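Local coordinates for protein hypothetical glycoside hydrolase (Bacteroides vulgatus, PDB 3S30) that is of unknown function but, as a putative glycoside hydrolase with a galactose-binding-like domain, probably takes part in carbohydrate metabolism, at residues P218-A229 against K243-F252. Sequence-based numbering, arbitrary orientation.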
loop_
_atom_site.group_PDB
_atom_site.type_symbol
_atom_site.label_atom_id
_atom_site.label_comp_id
_atom_site.label_asym_id
_atom_site.label_seq_id
_atom_site.Cartn_x
_atom_site.Cartn_y
_atom_site.Cartn_z
ATOM N N PRO A 218 3.416 -16.200 -6.821
ATOM C CA PRO A 218 2.335 -16.085 -5.838
ATOM C C PRO A 218 1.008 -16.535 -6.408
ATOM O O PRO A 218 0.744 -16.313 -7.590
ATOM C CB PRO A 218 2.294 -14.588 -5.529
ATOM C CG PRO A 218 2.799 -13.932 -6.754
ATOM C CD PRO A 218 3.842 -14.878 -7.324
ATOM N N ILE A 219 0.180 -17.168 -5.585
ATOM C CA ILE A 219 -1.138 -17.594 -6.041
ATOM C C ILE A 219 -2.262 -16.868 -5.321
ATOM O O ILE A 219 -3.277 -16.560 -5.935
ATOM C CB ILE A 219 -1.334 -19.150 -6.006
ATOM C CG1 ILE A 219 -0.909 -19.760 -4.669
ATOM C CG2 ILE A 219 -0.552 -19.807 -7.134
ATOM C CD1 ILE A 219 -1.013 -21.277 -4.651
ATOM N N LYS A 220 -2.104 -16.568 -4.037
ATOM C CA LYS A 220 -3.136 -15.793 -3.353
ATOM C C LYS A 220 -2.626 -14.903 -2.231
ATOM O O LYS A 220 -1.571 -15.165 -1.617
ATOM C CB LYS A 220 -4.296 -16.691 -2.887
ATOM C CG LYS A 220 -3.922 -17.814 -1.965
ATOM C CD LYS A 220 -5.082 -18.795 -1.761
ATOM C CE LYS A 220 -5.150 -19.832 -2.890
ATOM N NZ LYS A 220 -6.319 -20.757 -2.774
ATOM N N LEU A 221 -3.373 -13.821 -2.015
ATOM C CA LEU A 221 -3.112 -12.882 -0.937
ATOM C C LEU A 221 -4.234 -13.041 0.071
ATOM O O LEU A 221 -5.399 -12.793 -0.246
ATOM C CB LEU A 221 -3.070 -11.429 -1.467
ATOM C CG LEU A 221 -2.786 -10.327 -0.425
ATOM C CD1 LEU A 221 -1.350 -10.425 0.123
ATOM C CD2 LEU A 221 -3.052 -8.938 -0.994
ATOM N N VAL A 222 -3.891 -13.479 1.278
ATOM C CA VAL A 222 -4.888 -13.696 2.306
ATOM C C VAL A 222 -4.545 -12.811 3.495
ATOM O O VAL A 222 -3.384 -12.532 3.741
ATOM C CB VAL A 222 -5.011 -15.205 2.731
ATOM C CG1 VAL A 222 -5.200 -16.107 1.509
ATOM C CG2 VAL A 222 -3.814 -15.653 3.524
ATOM N N GLY A 223 -5.577 -12.371 4.210
ATOM C CA GLY A 223 -5.416 -11.559 5.406
ATOM C C GLY A 223 -6.768 -11.238 6.007
ATOM O O GLY A 223 -7.779 -11.786 5.585
ATOM N N TYR A 224 -6.779 -10.349 6.991
ATOM C CA TYR A 224 -7.999 -9.953 7.691
ATOM C C TYR A 224 -8.074 -8.436 7.726
ATOM O O TYR A 224 -7.044 -7.785 7.845
ATOM C CB TYR A 224 -8.007 -10.505 9.121
ATOM C CG TYR A 224 -8.190 -12.002 9.197
ATOM C CD1 TYR A 224 -7.128 -12.866 8.941
ATOM C CD2 TYR A 224 -9.430 -12.562 9.525
ATOM C CE1 TYR A 224 -7.285 -14.242 9.002
ATOM C CE2 TYR A 224 -9.604 -13.934 9.585
ATOM C CZ TYR A 224 -8.529 -14.772 9.327
ATOM O OH TYR A 224 -8.687 -16.136 9.402
ATOM N N TYR A 225 -9.285 -7.882 7.617
ATOM C CA TYR A 225 -9.483 -6.434 7.697
ATOM C C TYR A 225 -10.688 -6.006 8.564
ATOM O O TYR A 225 -11.571 -6.807 8.896
ATOM C CB TYR A 225 -9.628 -5.840 6.283
ATOM C CG TYR A 225 -11.035 -5.897 5.731
ATOM C CD1 TYR A 225 -11.479 -6.991 5.016
ATOM C CD2 TYR A 225 -11.924 -4.841 5.930
ATOM C CE1 TYR A 225 -12.778 -7.047 4.516
ATOM C CE2 TYR A 225 -13.209 -4.884 5.435
ATOM C CZ TYR A 225 -13.635 -5.988 4.728
ATOM O OH TYR A 225 -14.923 -6.031 4.246
ATOM N N LYS A 226 -10.668 -4.729 8.938
ATOM C CA LYS A 226 -11.825 -3.993 9.421
ATOM C C LYS A 226 -11.804 -2.671 8.658
ATOM O O LYS A 226 -10.727 -2.158 8.336
ATOM C CB LYS A 226 -11.728 -3.700 10.927
ATOM C CG LYS A 226 -11.724 -4.909 11.868
ATOM C CD LYS A 226 -11.734 -4.435 13.314
ATOM C CE LYS A 226 -11.777 -5.584 14.304
ATOM N NZ LYS A 226 -11.680 -5.150 15.741
ATOM N N TYR A 227 -12.978 -2.122 8.355
ATOM C CA TYR A 227 -13.064 -0.871 7.611
ATOM C C TYR A 227 -14.259 -0.065 8.030
ATOM O O TYR A 227 -15.361 -0.598 8.211
ATOM C CB TYR A 227 -13.161 -1.113 6.105
ATOM C CG TYR A 227 -13.083 0.168 5.264
ATOM C CD1 TYR A 227 -11.932 0.950 5.250
ATOM C CD2 TYR A 227 -14.157 0.585 4.503
ATOM C CE1 TYR A 227 -11.863 2.112 4.497
ATOM C CE2 TYR A 227 -14.092 1.733 3.734
ATOM C CZ TYR A 227 -12.944 2.487 3.725
ATOM O OH TYR A 227 -12.897 3.625 2.955
ATOM N N LYS A 228 -14.022 1.228 8.179
ATOM C CA LYS A 228 -15.052 2.202 8.475
ATOM C C LYS A 228 -14.713 3.439 7.617
ATOM O O LYS A 228 -13.625 3.996 7.727
ATOM C CB LYS A 228 -15.047 2.481 9.983
ATOM C CG LYS A 228 -15.799 3.717 10.471
ATOM C CD LYS A 228 -17.287 3.503 10.554
ATOM C CE LYS A 228 -17.945 4.544 11.462
ATOM N NZ LYS A 228 -19.402 4.275 11.628
ATOM N N ALA A 229 -15.626 3.811 6.723
ATOM C CA ALA A 229 -15.511 5.045 5.951
ATOM C C ALA A 229 -15.593 6.284 6.869
ATOM O O ALA A 229 -16.255 6.246 7.897
ATOM C CB ALA A 229 -16.607 5.096 4.878
ATOM N N LYS A 243 -19.766 7.477 0.226
ATOM C CA LYS A 243 -19.215 6.440 1.073
ATOM C C LYS A 243 -17.869 6.033 0.473
ATOM O O LYS A 243 -17.811 5.496 -0.635
ATOM C CB LYS A 243 -20.191 5.258 1.151
ATOM C CG LYS A 243 -20.005 4.367 2.362
ATOM C CD LYS A 243 -20.492 5.034 3.656
ATOM C CE LYS A 243 -22.019 5.168 3.703
ATOM N NZ LYS A 243 -22.510 5.714 5.000
ATOM N N ASP A 244 -16.795 6.326 1.204
ATOM C CA ASP A 244 -15.442 5.982 0.782
ATOM C C ASP A 244 -15.274 4.464 0.717
ATOM O O ASP A 244 -15.903 3.724 1.500
ATOM C CB ASP A 244 -14.418 6.563 1.769
ATOM C CG ASP A 244 -13.018 6.712 1.165
ATOM O OD1 ASP A 244 -12.796 6.367 -0.030
ATOM O OD2 ASP A 244 -12.133 7.184 1.913
ATOM N N VAL A 245 -14.456 4.000 -0.226
ATOM C CA VAL A 245 -14.094 2.587 -0.284
ATOM C C VAL A 245 -12.582 2.465 -0.271
ATOM O O VAL A 245 -11.864 3.392 -0.661
ATOM C CB VAL A 245 -14.740 1.826 -1.505
ATOM C CG1 VAL A 245 -16.279 2.063 -1.546
ATOM C CG2 VAL A 245 -14.080 2.218 -2.850
ATOM N N PHE A 246 -12.109 1.328 0.222
ATOM C CA PHE A 246 -10.689 1.067 0.357
ATOM C C PHE A 246 -10.226 0.176 -0.784
ATOM O O PHE A 246 -11.042 -0.338 -1.541
ATOM C CB PHE A 246 -10.400 0.405 1.708
ATOM C CG PHE A 246 -10.897 -1.033 1.835
ATOM C CD1 PHE A 246 -10.083 -2.099 1.481
ATOM C CD2 PHE A 246 -12.147 -1.309 2.369
ATOM C CE1 PHE A 246 -10.518 -3.421 1.628
ATOM C CE2 PHE A 246 -12.587 -2.625 2.522
ATOM C CZ PHE A 246 -11.769 -3.679 2.147
ATOM N N ASN A 247 -8.920 -0.024 -0.901
ATOM C CA ASN A 247 -8.409 -0.939 -1.918
ATOM C C ASN A 247 -7.353 -1.864 -1.333
ATOM O O ASN A 247 -6.613 -1.488 -0.442
ATOM C CB ASN A 247 -7.874 -0.179 -3.149
ATOM C CG ASN A 247 -7.858 -1.045 -4.422
ATOM O OD1 ASN A 247 -8.196 -2.223 -4.388
ATOM N ND2 ASN A 247 -7.442 -0.461 -5.535
ATOM N N ILE A 248 -7.342 -3.095 -1.822
ATOM C CA ILE A 248 -6.285 -4.056 -1.546
ATOM C C ILE A 248 -6.000 -4.763 -2.866
ATOM O O ILE A 248 -6.925 -5.246 -3.537
ATOM C CB ILE A 248 -6.708 -5.108 -0.483
ATOM C CG1 ILE A 248 -6.940 -4.450 0.882
ATOM C CG2 ILE A 248 -5.649 -6.231 -0.341
ATOM C CD1 ILE A 248 -7.315 -5.478 1.997
ATOM N N TYR A 249 -4.727 -4.805 -3.246
ATOM C CA TYR A 249 -4.296 -5.602 -4.390
ATOM C C TYR A 249 -2.806 -5.972 -4.326
ATOM O O TYR A 249 -2.050 -5.485 -3.477
ATOM C CB TYR A 249 -4.613 -4.884 -5.706
ATOM C CG TYR A 249 -3.838 -3.610 -5.958
ATOM C CD1 TYR A 249 -4.284 -2.393 -5.459
ATOM C CD2 TYR A 249 -2.680 -3.611 -6.733
ATOM C CE1 TYR A 249 -3.600 -1.223 -5.701
ATOM C CE2 TYR A 249 -1.976 -2.438 -6.970
ATOM C CZ TYR A 249 -2.442 -1.245 -6.441
ATOM O OH TYR A 249 -1.769 -0.063 -6.669
ATOM N N ALA A 250 -2.401 -6.851 -5.237
ATOM C CA ALA A 250 -1.017 -7.283 -5.328
ATOM C C ALA A 250 -0.653 -7.462 -6.785
ATOM O O ALA A 250 -1.502 -7.821 -7.606
ATOM C CB ALA A 250 -0.799 -8.581 -4.556
ATOM N N LEU A 251 0.616 -7.218 -7.089
ATOM C CA LEU A 251 1.118 -7.255 -8.449
ATOM C C LEU A 251 2.264 -8.258 -8.539
ATOM O O LEU A 251 3.028 -8.428 -7.587
ATOM C CB LEU A 251 1.626 -5.864 -8.841
ATOM C CG LEU A 251 0.642 -4.697 -8.692
ATOM C CD1 LEU A 251 1.370 -3.366 -8.806
ATOM C CD2 LEU A 251 -0.463 -4.786 -9.727
ATOM N N PHE A 252 2.366 -8.920 -9.689
ATOM C CA PHE A 252 3.506 -9.766 -10.020
ATOM C C PHE A 252 3.877 -9.459 -11.459
ATOM O O PHE A 252 3.050 -9.627 -12.369
ATOM C CB PHE A 252 3.130 -11.245 -9.870
ATOM C CG PHE A 252 4.265 -12.194 -10.118
ATOM C CD1 PHE A 252 5.434 -12.117 -9.364
ATOM C CD2 PHE A 252 4.164 -13.181 -11.096
ATOM C CE1 PHE A 252 6.488 -13.001 -9.590
ATOM C CE2 PHE A 252 5.208 -14.070 -11.327
ATOM C CZ PHE A 252 6.372 -13.977 -10.576
#
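The F246 ring meets both Y225 and Y227, and the three form an aromatic cluster. Its CD2 edge points at one face of Y227 in an edge-to-face pair, centroids 4.8 Å apart and planes at 56°. F246 CB lies over the same face, 3.9 Å from the Y227 ring centroid, as a CH-pi contact. With chi1 at 70°, F246 CG lies between its backbone N and carbonyl carbon, which brings the ring against both tyrosines. The neighbouring CE2 and CZ meet Y225 in an oblique pair, CZ over one face of that ring and CE2 3.7 Å from Y225 CE2.

The other CH-pi contact closes the far end of the interface. P218 CD sits over the centre of the F252 ring, 3.8 Å from its centroid.

No hydrogen bond joins 218-229 to 243-252. The strands 218-228 and 247-252 face each other across a buried interior; their axes come within 8.4 Å and their directions differ by 156°. Strand 218-228 pairs with 291-297 and 339-349, and 247-254 with 276-281 and 317-324. This layered antiparallel arrangement is consistent with a galactose-binding-like beta-sandwich.

Aliphatic groups fill the middle. L221 CD2 meets I248 CG2 at 3.8 Å and A250 CB at 4.2 Å. A229 CB rests 3.7 Å from D244 O. D244 O lies in plane at the Y227 ring edge, and A229 N over the face opposite F246.

Y227 OH bonds to A325 O, and Y225 OH to H286 O. D244 OD2 takes bonds from S326, S338 and A335 N. Replacing Y227 with alanine is likely to open a gap beside F246 and leave A325 O without this partner.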